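Local coordinates for protein transcription anti-terminator antagonist UpxZ (Bacteroides uniformis ATCC 8492, PDB 4EPZ) that probably antagonises transcription anti-termination and thereby takes part in regulating the synthesis of capsular polysaccharide, at residues Ala9-Leu12 / Gln13-Ala16; Glu40-Thr43 / Arg44-Leu48; Leu62-Ala65 / Leu66-Tyr70; Ile74-Asn77 / Gly78-Arg82; Asp89-Tyr92 / Asn93-Gln97. All blocks are in the same frame, centred on the assembly; numbering follows the deposited sequence.

In the fold
All five contacts are local, each within one continuous stretch of a single all-helical chain, and follow in numerical order; three lie inside helices, two where helix and loop meet. Contact 1 lies on helix 5-20, contact 2 on helix 32-49 and contact 3 on helix 56-72; contacts 4 and 5 mark the start and the far end of helix 80-92. Contact 3 is nearest the chain's centre, its own centre about 8 Å from that of contact 1 and 10 Å from that of contact 2, and it touches all the others. Contacts 4 and 5 have centres about 23 Å apart and do not meet. Helix 56-72 is thus central, packed against helices 5-20, 32-49, 80-92 and 102-115.

Contact 1. Residues Ala9-Leu12 / Gln13-Ala16; sequences ALEL and QRMA
Side chains one turn apart, L10 with Q13 and E11 with R14, meet within helix 5-20, on a stretch whose A9, L12 and A16 are buried while R14 is exposed. L10 and Q13 run side by side and point the same way, L10 CD2 lying 4.0 Å from Q13 OE1. Q13 CG is anti to the carbonyl carbon (chi1 -77°), which lays the extended chain over the preceding turn and brings CG within 3.4 Å of A9 O. Its NE2 leaves the helix to bond N61 O on helix 56-72. With only an alanine at this position, N61 O is likely to lose this donor, L10 CD2 the amide beside it and A9 O the CG methylene over it. The backbone is regular alpha helix, with successive i to i+4 bonds such as A16 N to L12 O at 2.8 Å, and the buried L12 faces both helix 32-49 and helix 56-72. E11 and R14 form no direct ion pair here. In the conformer of R14 given, one of two deposited, the guanidinium and carboxylate planes stand 79° apart and NH2 lies 3.5 Å from E11 CG. Water 1 donates to E11 OE2 at 2.6 Å and accepts only a weak bond from R14 NH2. E11 OE1 pairs instead with R44. Selenomethionine M15, also deposited in two conformers, packs on E40 and V41 of helix 32-49.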
loop_
_atom_site.group_PDB
_atom_site.type_symbol
_atom_site.label_atom_id
_atom_site.label_comp_id
_atom_site.label_asym_id
_atom_site.label_seq_id
_atom_site.Cartn_x
_atom_site.Cartn_y
_atom_site.Cartn_z
ATOM N N ALA A 9 -3.783 -7.370 10.257
ATOM C CA ALA A 9 -3.088 -6.621 9.191
ATOM C C ALA A 9 -3.019 -7.425 7.895
ATOM O O ALA A 9 -3.240 -6.872 6.809
ATOM C CB ALA A 9 -1.668 -6.241 9.635
ATOM N N LEU A 10 -2.695 -8.727 7.996
ATOM C CA LEU A 10 -2.617 -9.538 6.789
ATOM C C LEU A 10 -3.994 -9.671 6.154
ATOM O O LEU A 10 -4.077 -9.670 4.928
ATOM C CB LEU A 10 -1.982 -10.910 7.059
ATOM C CG LEU A 10 -0.539 -10.863 7.630
ATOM C CD1 LEU A 10 -0.092 -12.250 8.071
ATOM C CD2 LEU A 10 0.462 -10.208 6.635
ATOM N N GLU A 11 -5.071 -9.759 6.988
ATOM C CA GLU A 11 -6.457 -9.852 6.502
ATOM C C GLU A 11 -6.809 -8.583 5.738
ATOM O O GLU A 11 -7.330 -8.667 4.634
ATOM C CB GLU A 11 -7.435 -10.046 7.661
ATOM C CG GLU A 11 -7.625 -11.477 8.118
ATOM C CD GLU A 11 -8.408 -11.656 9.411
ATOM O OE1 GLU A 11 -9.088 -10.701 9.855
ATOM O OE2 GLU A 11 -8.345 -12.771 9.979
ATOM N N LEU A 12 -6.465 -7.412 6.310
ATOM C CA LEU A 12 -6.695 -6.120 5.681
ATOM C C LEU A 12 -5.896 -6.006 4.378
ATOM O O LEU A 12 -6.444 -5.529 3.400
ATOM C CB LEU A 12 -6.344 -4.951 6.619
ATOM C CG LEU A 12 -6.661 -3.549 6.072
ATOM C CD1 LEU A 12 -8.145 -3.430 5.564
ATOM C CD2 LEU A 12 -6.383 -2.472 7.129
ATOM N N GLN A 13 -4.608 -6.425 4.351
ATOM C CA GLN A 13 -3.841 -6.368 3.091
ATOM C C GLN A 13 -4.547 -7.165 1.979
ATOM O O GLN A 13 -4.647 -6.674 0.855
ATOM C CB GLN A 13 -2.444 -6.971 3.284
ATOM C CG GLN A 13 -1.496 -6.043 4.002
ATOM C CD GLN A 13 -0.192 -6.745 4.281
ATOM O OE1 GLN A 13 0.220 -7.667 3.574
ATOM N NE2 GLN A 13 0.475 -6.339 5.332
ATOM N N ARG A 14 -5.029 -8.378 2.340
ATOM C CA ARG A 14 -5.709 -9.274 1.415
ATOM C C ARG A 14 -7.020 -8.631 0.907
ATOM O O ARG A 14 -7.265 -8.599 -0.310
ATOM C CB ARG A 14 -5.993 -10.611 2.114
ATOM C CG ARG A 14 -5.132 -11.760 1.599
ATOM C CD ARG A 14 -4.725 -12.789 2.649
ATOM N NE ARG A 14 -5.786 -13.190 3.581
ATOM C CZ ARG A 14 -5.588 -13.359 4.886
ATOM N NH1 ARG A 14 -4.391 -13.147 5.415
ATOM N NH2 ARG A 14 -6.586 -13.737 5.672
HETATM N N MSE A 15 -7.838 -8.113 1.829
HETATM C CA MSE A 15 -9.132 -7.513 1.486
HETATM C C MSE A 15 -8.968 -6.257 0.651
HETATM O O MSE A 15 -9.725 -6.075 -0.318
HETATM C CB MSE A 15 -9.949 -7.213 2.733
HETATM C CG MSE A 15 -11.419 -7.066 2.419
HETATM SE SE MSE A 15 -12.450 -6.865 4.006
HETATM C CE MSE A 15 -12.669 -8.802 4.461
ATOM N N ALA A 16 -7.975 -5.404 1.002
ATOM C CA ALA A 16 -7.733 -4.183 0.246
ATOM C C ALA A 16 -7.297 -4.546 -1.180
ATOM O O ALA A 16 -7.766 -3.942 -2.140
ATOM C CB ALA A 16 -6.675 -3.315 0.939
HETATM O O HOH W 1 -6.785 -14.657 9.002
#

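Contact 2. Residues Glu40-Thr43 / Arg44-Leu48; sequences EVLT and RSDSL
R44 and E40, one turn apart on helix 32-49, lie side by side and are joined by a salt bridge. R44 CG is anti to the carbonyl carbon (chi1 -73°), and from there the chain runs extended to NE, back along the preceding turn. Two nitrogens on one side of the guanidinium share a single oxygen: NE meets E40 OE2 at 2.9 Å in a nearly straight bond, coming from the anti side, and NH2 reaches the same E40 OE2 at 3.3 Å with a more bent angle of 137°. The two flat groups are nearly coplanar, 27° apart, and OE2 lies close to the guanidinium plane. NH1 makes a second salt bridge, to E11 OE1 of helix 5-20. A leucine in place of R44 would probably cost E40 OE2 both its guanidinium donors and E11 its salt bridge, removing the charged link between the helices. S45 comes next and doubles up on V41 O: its N bonds that oxygen at 3.0 Å, while its OG donates to V41 O at 2.8 Å, the two arriving from opposite faces of the carbonyl plane. This keeps the hydroxyl of the buried serine paired within its own helix. D46 N continues the i to i+4 backbone bonding, to L42 O at 2.8 Å, and D46 OD2 lies 3.8 Å from L42 CG. S47 N closes the next turn on T43 O at 2.9 Å. Around the helix, V41 and S45 face helix 5-20, D46 OD1 meets Y70 OH and K83 NZ, and L48 packs on L62 and L66 of helix 56-72.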
loop_
_atom_site.group_PDB
_atom_site.type_symbol
_atom_site.label_atom_id
_atom_site.label_comp_id
_atom_site.label_asym_id
_atom_site.label_seq_id
_atom_site.Cartn_x
_atom_site.Cartn_y
_atom_site.Cartn_z
ATOM N N GLU A 40 -16.308 -2.370 5.017
ATOM C CA GLU A 40 -15.513 -3.273 5.843
ATOM C C GLU A 40 -14.024 -2.919 5.776
ATOM O O GLU A 40 -13.345 -2.959 6.807
ATOM C CB GLU A 40 -15.707 -4.721 5.455
ATOM C CG GLU A 40 -15.107 -5.624 6.522
ATOM C CD GLU A 40 -15.309 -7.112 6.376
ATOM O OE1 GLU A 40 -16.190 -7.533 5.589
ATOM O OE2 GLU A 40 -14.558 -7.859 7.042
ATOM N N VAL A 41 -13.515 -2.586 4.573
ATOM C CA VAL A 41 -12.102 -2.178 4.439
ATOM C C VAL A 41 -11.877 -0.877 5.250
ATOM O O VAL A 41 -10.894 -0.791 5.988
ATOM C CB VAL A 41 -11.631 -2.060 2.964
ATOM C CG1 VAL A 41 -10.276 -1.355 2.854
ATOM C CG2 VAL A 41 -11.567 -3.441 2.298
ATOM N N LEU A 42 -12.831 0.090 5.202
ATOM C CA LEU A 42 -12.678 1.323 5.985
ATOM C C LEU A 42 -12.703 1.011 7.482
ATOM O O LEU A 42 -11.825 1.479 8.222
ATOM C CB LEU A 42 -13.776 2.341 5.642
ATOM C CG LEU A 42 -13.710 3.635 6.436
ATOM C CD1 LEU A 42 -12.492 4.479 6.070
ATOM C CD2 LEU A 42 -14.985 4.414 6.281
ATOM N N THR A 43 -13.674 0.193 7.914
ATOM C CA THR A 43 -13.847 -0.189 9.319
ATOM C C THR A 43 -12.579 -0.842 9.855
ATOM O O THR A 43 -12.120 -0.457 10.931
ATOM C CB THR A 43 -15.068 -1.087 9.484
ATOM O OG1 THR A 43 -16.208 -0.346 9.018
ATOM C CG2 THR A 43 -15.288 -1.529 10.938
ATOM N N ARG A 44 -12.035 -1.816 9.115
ATOM C CA ARG A 44 -10.802 -2.527 9.500
ATOM C C ARG A 44 -9.591 -1.581 9.557
ATOM O O ARG A 44 -8.782 -1.677 10.479
ATOM C CB ARG A 44 -10.528 -3.684 8.548
ATOM C CG ARG A 44 -11.486 -4.874 8.766
ATOM C CD ARG A 44 -11.176 -5.938 7.745
ATOM N NE ARG A 44 -11.917 -7.184 7.974
ATOM C CZ ARG A 44 -11.412 -8.271 8.559
ATOM N NH1 ARG A 44 -10.172 -8.267 9.032
ATOM N NH2 ARG A 44 -12.143 -9.373 8.670
ATOM N N SER A 45 -9.476 -0.675 8.593
ATOM C CA SER A 45 -8.393 0.314 8.571
ATOM C C SER A 45 -8.506 1.224 9.795
ATOM O O SER A 45 -7.522 1.380 10.521
ATOM C CB SER A 45 -8.431 1.125 7.278
ATOM O OG SER A 45 -8.274 0.271 6.159
ATOM N N ASP A 46 -9.721 1.739 10.077
ATOM C CA ASP A 46 -9.947 2.597 11.238
ATOM C C ASP A 46 -9.616 1.865 12.537
ATOM O O ASP A 46 -8.970 2.448 13.404
ATOM C CB ASP A 46 -11.384 3.125 11.251
ATOM C CG ASP A 46 -11.614 4.280 10.287
ATOM O OD1 ASP A 46 -10.604 4.885 9.821
ATOM O OD2 ASP A 46 -12.793 4.614 10.036
ATOM N N SER A 47 -10.007 0.582 12.670
ATOM C CA SER A 47 -9.737 -0.176 13.887
ATOM C C SER A 47 -8.219 -0.363 14.114
ATOM O O SER A 47 -7.744 -0.246 15.243
ATOM C CB SER A 47 -10.441 -1.529 13.833
ATOM O OG SER A 47 -10.156 -2.298 14.987
ATOM N N LEU A 48 -7.462 -0.638 13.047
ATOM C CA LEU A 48 -6.031 -0.881 13.147
ATOM C C LEU A 48 -5.175 0.389 13.250
ATOM O O LEU A 48 -4.041 0.338 13.724
ATOM C CB LEU A 48 -5.586 -1.682 11.920
ATOM C CG LEU A 48 -5.811 -3.204 11.982
ATOM C CD1 LEU A 48 -5.484 -3.857 10.638
ATOM C CD2 LEU A 48 -4.912 -3.876 13.065
#

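Contact 3. Residues Leu62-Ala65 / Leu66-Tyr70; sequences LCLA and LLMGY
L64 and M68, one turn apart on helix 56-72, cross obliquely on one flank of the helix. L64 CG stands anti to the backbone N (chi1 180°), which carries the side chain forward along the helix and sets L64 CG 3.8 Å from M68 SE. In the selenomethionine, M68 CG is anti to the carbonyl carbon (chi1 -69°), which leans the chain back over the preceding turn and puts M68 CG 3.8 Å from L64 CD1. A bend at chi3 (65°) then turns M68 CE off the line of its chain. M68 CG rests 3.2 Å from L64 O, the same oxygen that accepts M68 N at 2.9 Å. L66 is set similarly over the turn before it, its CG 3.3 Å from L62 O. A65 and G69 are small: G69 N bonds A65 O at 2.8 Å, and without a side chain G69 lets S45 OG of helix 32-49 come 3.4 Å from G69 CA. Every residue of this stretch is buried, with other helices packed round it. L64 faces L103, L107 and W110 of helix 102-115, A65 meets Q13 of helix 5-20, and on helix 80-92 C63 packs against R90 and I91, L66 against I87 and Y70 against K83.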
loop_
_atom_site.group_PDB
_atom_site.type_symbol
_atom_site.label_atom_id
_atom_site.label_comp_id
_atom_site.label_asym_id
_atom_site.label_seq_id
_atom_site.Cartn_x
_atom_site.Cartn_y
_atom_site.Cartn_z
ATOM N N LEU A 62 1.624 -3.671 9.472
ATOM C CA LEU A 62 0.537 -2.784 9.905
ATOM C C LEU A 62 0.436 -1.569 8.971
ATOM O O LEU A 62 -0.659 -1.229 8.491
ATOM C CB LEU A 62 0.808 -2.311 11.339
ATOM C CG LEU A 62 0.394 -3.213 12.495
ATOM C CD1 LEU A 62 0.907 -2.606 13.817
ATOM C CD2 LEU A 62 -1.156 -3.317 12.584
ATOM N N CYS A 63 1.574 -0.900 8.721
ATOM C CA CYS A 63 1.605 0.279 7.859
ATOM C C CYS A 63 1.165 -0.048 6.462
ATOM O O CYS A 63 0.436 0.732 5.856
ATOM C CB CYS A 63 2.992 0.886 7.856
ATOM S SG CYS A 63 3.367 1.725 9.395
ATOM N N LEU A 64 1.656 -1.175 5.914
ATOM C CA LEU A 64 1.251 -1.544 4.568
ATOM C C LEU A 64 -0.255 -1.802 4.512
ATOM O O LEU A 64 -0.917 -1.292 3.602
ATOM C CB LEU A 64 2.016 -2.767 4.068
ATOM C CG LEU A 64 1.629 -3.216 2.642
ATOM C CD1 LEU A 64 1.931 -2.117 1.611
ATOM C CD2 LEU A 64 2.322 -4.528 2.276
ATOM N N ALA A 65 -0.801 -2.550 5.498
ATOM C CA ALA A 65 -2.250 -2.799 5.532
ATOM C C ALA A 65 -3.046 -1.479 5.561
ATOM O O ALA A 65 -4.040 -1.350 4.852
ATOM C CB ALA A 65 -2.618 -3.650 6.748
ATOM N N LEU A 66 -2.592 -0.516 6.366
ATOM C CA LEU A 66 -3.304 0.764 6.537
ATOM C C LEU A 66 -3.263 1.590 5.285
ATOM O O LEU A 66 -4.294 2.148 4.902
ATOM C CB LEU A 66 -2.728 1.537 7.715
ATOM C CG LEU A 66 -3.023 0.938 9.086
ATOM C CD1 LEU A 66 -2.160 1.623 10.159
ATOM C CD2 LEU A 66 -4.548 1.036 9.411
ATOM N N LEU A 67 -2.092 1.661 4.620
ATOM C CA LEU A 67 -1.961 2.449 3.388
ATOM C C LEU A 67 -2.797 1.838 2.281
ATOM O O LEU A 67 -3.483 2.550 1.534
ATOM C CB LEU A 67 -0.482 2.542 2.956
ATOM C CG LEU A 67 -0.051 3.780 2.184
ATOM C CD1 LEU A 67 -0.649 5.075 2.784
ATOM C CD2 LEU A 67 1.494 3.841 2.115
HETATM N N MSE A 68 -2.719 0.509 2.155
HETATM C CA MSE A 68 -3.519 -0.220 1.166
HETATM C C MSE A 68 -5.033 -0.057 1.439
HETATM O O MSE A 68 -5.791 0.235 0.504
HETATM C CB MSE A 68 -3.138 -1.702 1.147
HETATM C CG MSE A 68 -1.754 -1.911 0.585
HETATM SE SE MSE A 68 -1.364 -3.793 0.408
HETATM C CE MSE A 68 -2.678 -4.261 -0.952
ATOM N N GLY A 69 -5.429 -0.192 2.713
ATOM C CA GLY A 69 -6.816 -0.097 3.160
ATOM C C GLY A 69 -7.425 1.249 2.836
ATOM O O GLY A 69 -8.461 1.327 2.167
ATOM N N TYR A 70 -6.753 2.331 3.277
ATOM C CA TYR A 70 -7.259 3.685 3.018
ATOM C C TYR A 70 -7.200 4.045 1.513
ATOM O O TYR A 70 -8.031 4.829 1.046
ATOM C CB TYR A 70 -6.536 4.727 3.873
ATOM C CG TYR A 70 -6.938 4.712 5.338
ATOM C CD1 TYR A 70 -8.271 4.846 5.720
ATOM C CD2 TYR A 70 -5.981 4.597 6.342
ATOM C CE1 TYR A 70 -8.650 4.813 7.070
ATOM C CE2 TYR A 70 -6.346 4.579 7.695
ATOM C CZ TYR A 70 -7.678 4.692 8.050
ATOM O OH TYR A 70 -8.031 4.677 9.375
#

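Contact 4. Residues Ile74-Asn77 / Gly78-Arg82; sequences IYDN and GDKER
Two consecutive Asx turns, D76 to G78 and N77 to D79, bend the surface loop after helix 56-72 into the first turn of helix 80-92. D76 OD1 accepts G78 N at 2.9 Å, the amide standing above the carboxylate plane (40° out of it). N77 repeats the pattern, its OD1 taking D79 N at 2.9 Å, again from above the plane of the flat group. Its CG lies in the crowded position between backbone N and carbonyl carbon (chi1 74°), which swings the amide forward to D79 N. G78 has a positive phi of 89°, and a CB there would clash with N77 O, so glycine suits the corner. Water ties both turns to the residues that follow: water 2 donates to D76 OD1 at 2.8 Å and accepts from E81 N, while water 3 links N77 ND2 to D79 OD2. These bonds run through the loop joining helix 56-72 to helix 80-92, where residues 74-79 form no regular helix. K80, the first residue of the helix and buried, passes its CB 3.3 Å from D76 OD1 and sends its chain back to the loop. Bent at chi3, it brings NZ to Y75 O at 2.9 Å, above the carbonyl plane, and NZ also bonds Y70 O of helix 56-72. Further along, R82 holds D79 side-on in a salt bridge, NE to OD1 at 2.7 Å and NH2 to OD2, both on the syn side of the carboxylate.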
loop_
_atom_site.group_PDB
_atom_site.type_symbol
_atom_site.label_atom_id
_atom_site.label_comp_id
_atom_site.label_asym_id
_atom_site.label_seq_id
_atom_site.Cartn_x
_atom_site.Cartn_y
_atom_site.Cartn_z
ATOM N N ILE A 74 -13.507 3.488 -1.021
ATOM C CA ILE A 74 -14.038 4.715 -1.641
ATOM C C ILE A 74 -14.397 5.737 -0.574
ATOM O O ILE A 74 -14.534 6.928 -0.872
ATOM C CB ILE A 74 -15.291 4.429 -2.523
ATOM C CG1 ILE A 74 -16.400 3.713 -1.700
ATOM C CG2 ILE A 74 -14.889 3.661 -3.774
ATOM C CD1 ILE A 74 -17.840 3.748 -2.250
ATOM N N TYR A 75 -14.635 5.252 0.653
ATOM C CA TYR A 75 -15.100 6.115 1.740
ATOM C C TYR A 75 -13.975 6.964 2.313
ATOM O O TYR A 75 -12.833 6.514 2.443
ATOM C CB TYR A 75 -15.771 5.263 2.807
ATOM C CG TYR A 75 -17.025 4.594 2.283
ATOM C CD1 TYR A 75 -18.047 5.342 1.689
ATOM C CD2 TYR A 75 -17.198 3.219 2.381
ATOM C CE1 TYR A 75 -19.192 4.723 1.178
ATOM C CE2 TYR A 75 -18.356 2.598 1.912
ATOM C CZ TYR A 75 -19.357 3.356 1.327
ATOM O OH TYR A 75 -20.486 2.741 0.857
ATOM N N ASP A 76 -14.305 8.221 2.607
ATOM C CA ASP A 76 -13.370 9.235 3.119
ATOM C C ASP A 76 -14.177 10.145 3.986
ATOM O O ASP A 76 -15.063 10.824 3.464
ATOM C CB ASP A 76 -12.696 10.004 1.963
ATOM C CG ASP A 76 -11.630 11.052 2.350
ATOM O OD1 ASP A 76 -11.523 11.388 3.553
ATOM O OD2 ASP A 76 -10.925 11.541 1.448
ATOM N N ASN A 77 -13.921 10.124 5.305
ATOM C CA ASN A 77 -14.643 10.971 6.274
ATOM C C ASN A 77 -14.032 12.386 6.393
ATOM O O ASN A 77 -14.349 13.104 7.346
ATOM C CB ASN A 77 -14.627 10.278 7.645
ATOM C CG ASN A 77 -13.285 10.334 8.359
ATOM O OD1 ASN A 77 -12.233 10.600 7.759
ATOM N ND2 ASN A 77 -13.295 10.113 9.660
ATOM N N GLY A 78 -13.156 12.761 5.465
ATOM C CA GLY A 78 -12.484 14.058 5.481
ATOM C C GLY A 78 -11.169 14.112 6.245
ATOM O O GLY A 78 -10.488 15.144 6.235
ATOM N N ASP A 79 -10.799 12.996 6.898
ATOM C CA ASP A 79 -9.584 12.866 7.711
ATOM C C ASP A 79 -8.639 11.806 7.138
ATOM O O ASP A 79 -7.557 11.571 7.691
ATOM C CB ASP A 79 -9.976 12.489 9.149
ATOM C CG ASP A 79 -8.954 12.857 10.212
ATOM O OD1 ASP A 79 -8.337 13.962 10.100
ATOM O OD2 ASP A 79 -8.788 12.065 11.175
ATOM N N LYS A 80 -9.057 11.127 6.050
ATOM C CA LYS A 80 -8.249 10.040 5.485
ATOM C C LYS A 80 -6.871 10.530 4.992
ATOM O O LYS A 80 -5.853 9.851 5.234
ATOM C CB LYS A 80 -9.018 9.363 4.344
ATOM C CG LYS A 80 -8.450 7.995 3.997
ATOM C CD LYS A 80 -9.459 7.154 3.207
ATOM C CE LYS A 80 -9.520 7.558 1.760
ATOM N NZ LYS A 80 -10.384 6.624 0.968
ATOM N N GLU A 81 -6.820 11.707 4.329
ATOM C CA GLU A 81 -5.528 12.234 3.846
ATOM C C GLU A 81 -4.578 12.501 5.021
ATOM O O GLU A 81 -3.396 12.140 4.958
ATOM C CB GLU A 81 -5.713 13.494 2.996
ATOM C CG GLU A 81 -6.409 13.203 1.669
ATOM C CD GLU A 81 -5.777 12.138 0.791
ATOM O OE1 GLU A 81 -4.539 12.174 0.603
ATOM O OE2 GLU A 81 -6.516 11.236 0.332
ATOM N N ARG A 82 -5.097 13.107 6.105
ATOM C CA ARG A 82 -4.269 13.341 7.295
ATOM C C ARG A 82 -3.760 11.977 7.844
ATOM O O ARG A 82 -2.576 11.841 8.165
ATOM C CB ARG A 82 -5.081 14.068 8.369
ATOM C CG ARG A 82 -4.240 14.410 9.622
ATOM C CD ARG A 82 -5.091 14.882 10.797
ATOM N NE ARG A 82 -5.967 13.819 11.297
ATOM C CZ ARG A 82 -5.585 12.806 12.070
ATOM N NH1 ARG A 82 -4.333 12.730 12.510
ATOM N NH2 ARG A 82 -6.459 11.875 12.433
HETATM O O HOH W 2 -9.378 13.205 3.589
HETATM O O HOH W 3 -11.143 10.632 11.634
#

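Contact 5. Residues Asp89-Tyr92 / Asn93-Gln97; sequences DRIY and NIMSQ
I91 O is gripped by two backbone amides, I94 N at 3.0 Å and M95 N at 2.9 Å, where helix 80-92 runs out into the segment leading to helix 102-115. The two donors come differently: M95 N arrives almost straight on (C=O...N angle 173°), whereas I94 N sits well above the carbonyl plane. One bond, from I94, is i to i+3, the other i to i+4. The side chains of I91 and M95 follow the same pairing and lie side by side, with I91 CG2 3.5 Å from the M95 CE methyl. I91 reaches L67 of helix 56-72, and both it and selenomethionine M95 rest on L107 of helix 102-115. On the exposed side D89 and N93 turn their flat groups 74° apart, and the nearest approach of the two groups, D89 OD2 to N93 ND2, is 3.9 Å. Water 4 bridges them, donating to D89 OD2 at 2.6 Å and accepting from N93 ND2 at 3.0 Å. Further along the chain, water 6 joins Y92 O to S96 N, donating to Y92 O at 2.7 Å.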
loop_
_atom_site.group_PDB
_atom_site.type_symbol
_atom_site.label_atom_id
_atom_site.label_comp_id
_atom_site.label_asym_id
_atom_site.label_seq_id
_atom_site.Cartn_x
_atom_site.Cartn_y
_atom_site.Cartn_z
ATOM N N ASP A 89 4.628 8.678 7.662
ATOM C CA ASP A 89 5.677 9.056 8.624
ATOM C C ASP A 89 6.170 7.818 9.384
ATOM O O ASP A 89 7.387 7.616 9.534
ATOM C CB ASP A 89 5.123 10.117 9.592
ATOM C CG ASP A 89 6.172 10.652 10.513
ATOM O OD1 ASP A 89 7.099 11.326 10.019
ATOM O OD2 ASP A 89 6.041 10.441 11.735
ATOM N N ARG A 90 5.239 6.941 9.769
ATOM C CA ARG A 90 5.625 5.685 10.435
ATOM C C ARG A 90 6.481 4.811 9.504
ATOM O O ARG A 90 7.431 4.150 9.968
ATOM C CB ARG A 90 4.373 4.934 10.897
ATOM C CG ARG A 90 3.689 5.619 12.101
ATOM C CD ARG A 90 2.285 5.054 12.296
ATOM N NE ARG A 90 2.302 3.607 12.524
ATOM C CZ ARG A 90 1.217 2.864 12.717
ATOM N NH1 ARG A 90 0.015 3.425 12.738
ATOM N NH2 ARG A 90 1.327 1.558 12.900
ATOM N N ILE A 91 6.159 4.804 8.185
ATOM C CA ILE A 91 6.940 4.002 7.231
ATOM C C ILE A 91 8.346 4.589 7.057
ATOM O O ILE A 91 9.319 3.831 7.062
ATOM C CB ILE A 91 6.182 3.900 5.892
ATOM C CG1 ILE A 91 4.881 3.066 6.064
ATOM C CG2 ILE A 91 7.084 3.343 4.802
ATOM C CD1 ILE A 91 3.915 3.239 4.857
ATOM N N TYR A 92 8.474 5.922 6.889
ATOM C CA TYR A 92 9.798 6.530 6.744
ATOM C C TYR A 92 10.676 6.242 7.983
ATOM O O TYR A 92 11.872 6.040 7.829
ATOM C CB TYR A 92 9.677 8.040 6.543
ATOM C CG TYR A 92 9.463 8.469 5.107
ATOM C CD1 TYR A 92 10.517 8.471 4.193
ATOM C CD2 TYR A 92 8.232 8.969 4.683
ATOM C CE1 TYR A 92 10.342 8.922 2.884
ATOM C CE2 TYR A 92 8.045 9.421 3.378
ATOM C CZ TYR A 92 9.099 9.375 2.477
ATOM O OH TYR A 92 8.914 9.868 1.217
ATOM N N ASN A 93 10.071 6.110 9.171
ATOM C CA ASN A 93 10.822 5.813 10.395
ATOM C C ASN A 93 11.346 4.391 10.462
ATOM O O ASN A 93 12.230 4.127 11.284
ATOM C CB ASN A 93 9.968 6.094 11.635
ATOM C CG ASN A 93 9.725 7.555 11.873
ATOM O OD1 ASN A 93 10.391 8.442 11.312
ATOM N ND2 ASN A 93 8.733 7.837 12.688
ATOM N N ILE A 94 10.817 3.459 9.657
ATOM C CA ILE A 94 11.336 2.082 9.738
ATOM C C ILE A 94 11.986 1.616 8.423
ATOM O O ILE A 94 12.617 0.562 8.427
ATOM C CB ILE A 94 10.206 1.074 10.157
ATOM C CG1 ILE A 94 9.086 0.970 9.083
ATOM C CG2 ILE A 94 9.689 1.397 11.561
ATOM C CD1 ILE A 94 8.120 -0.187 9.254
HETATM N N MSE A 95 11.753 2.322 7.282
HETATM C CA MSE A 95 12.177 1.822 5.967
HETATM C C MSE A 95 13.634 1.362 5.915
HETATM O O MSE A 95 13.888 0.244 5.450
HETATM C CB MSE A 95 11.915 2.884 4.863
HETATM C CG MSE A 95 12.162 2.358 3.471
HETATM SE SE MSE A 95 10.742 1.122 3.027
HETATM C CE MSE A 95 9.495 2.394 2.449
ATOM N N SER A 96 14.579 2.164 6.450
ATOM C CA SER A 96 16.014 1.828 6.382
ATOM C C SER A 96 16.372 0.565 7.207
ATOM O O SER A 96 17.389 -0.078 6.938
ATOM C CB SER A 96 16.853 3.030 6.813
ATOM O OG SER A 96 16.655 3.335 8.185
ATOM N N GLN A 97 15.523 0.168 8.151
ATOM C CA GLN A 97 15.785 -1.015 8.973
ATOM C C GLN A 97 15.228 -2.306 8.364
ATOM O O GLN A 97 15.602 -3.393 8.789
ATOM C CB GLN A 97 15.174 -0.816 10.346
ATOM C CG GLN A 97 15.844 0.308 11.165
ATOM C CD GLN A 97 15.072 0.480 12.455
ATOM O OE1 GLN A 97 15.133 -0.370 13.349
ATOM N NE2 GLN A 97 14.252 1.517 12.534
HETATM O O HOH W 4 7.916 10.565 13.512
HETATM O O HOH W 5 9.550 10.283 9.679
HETATM O O HOH W 6 14.155 4.602 8.077
#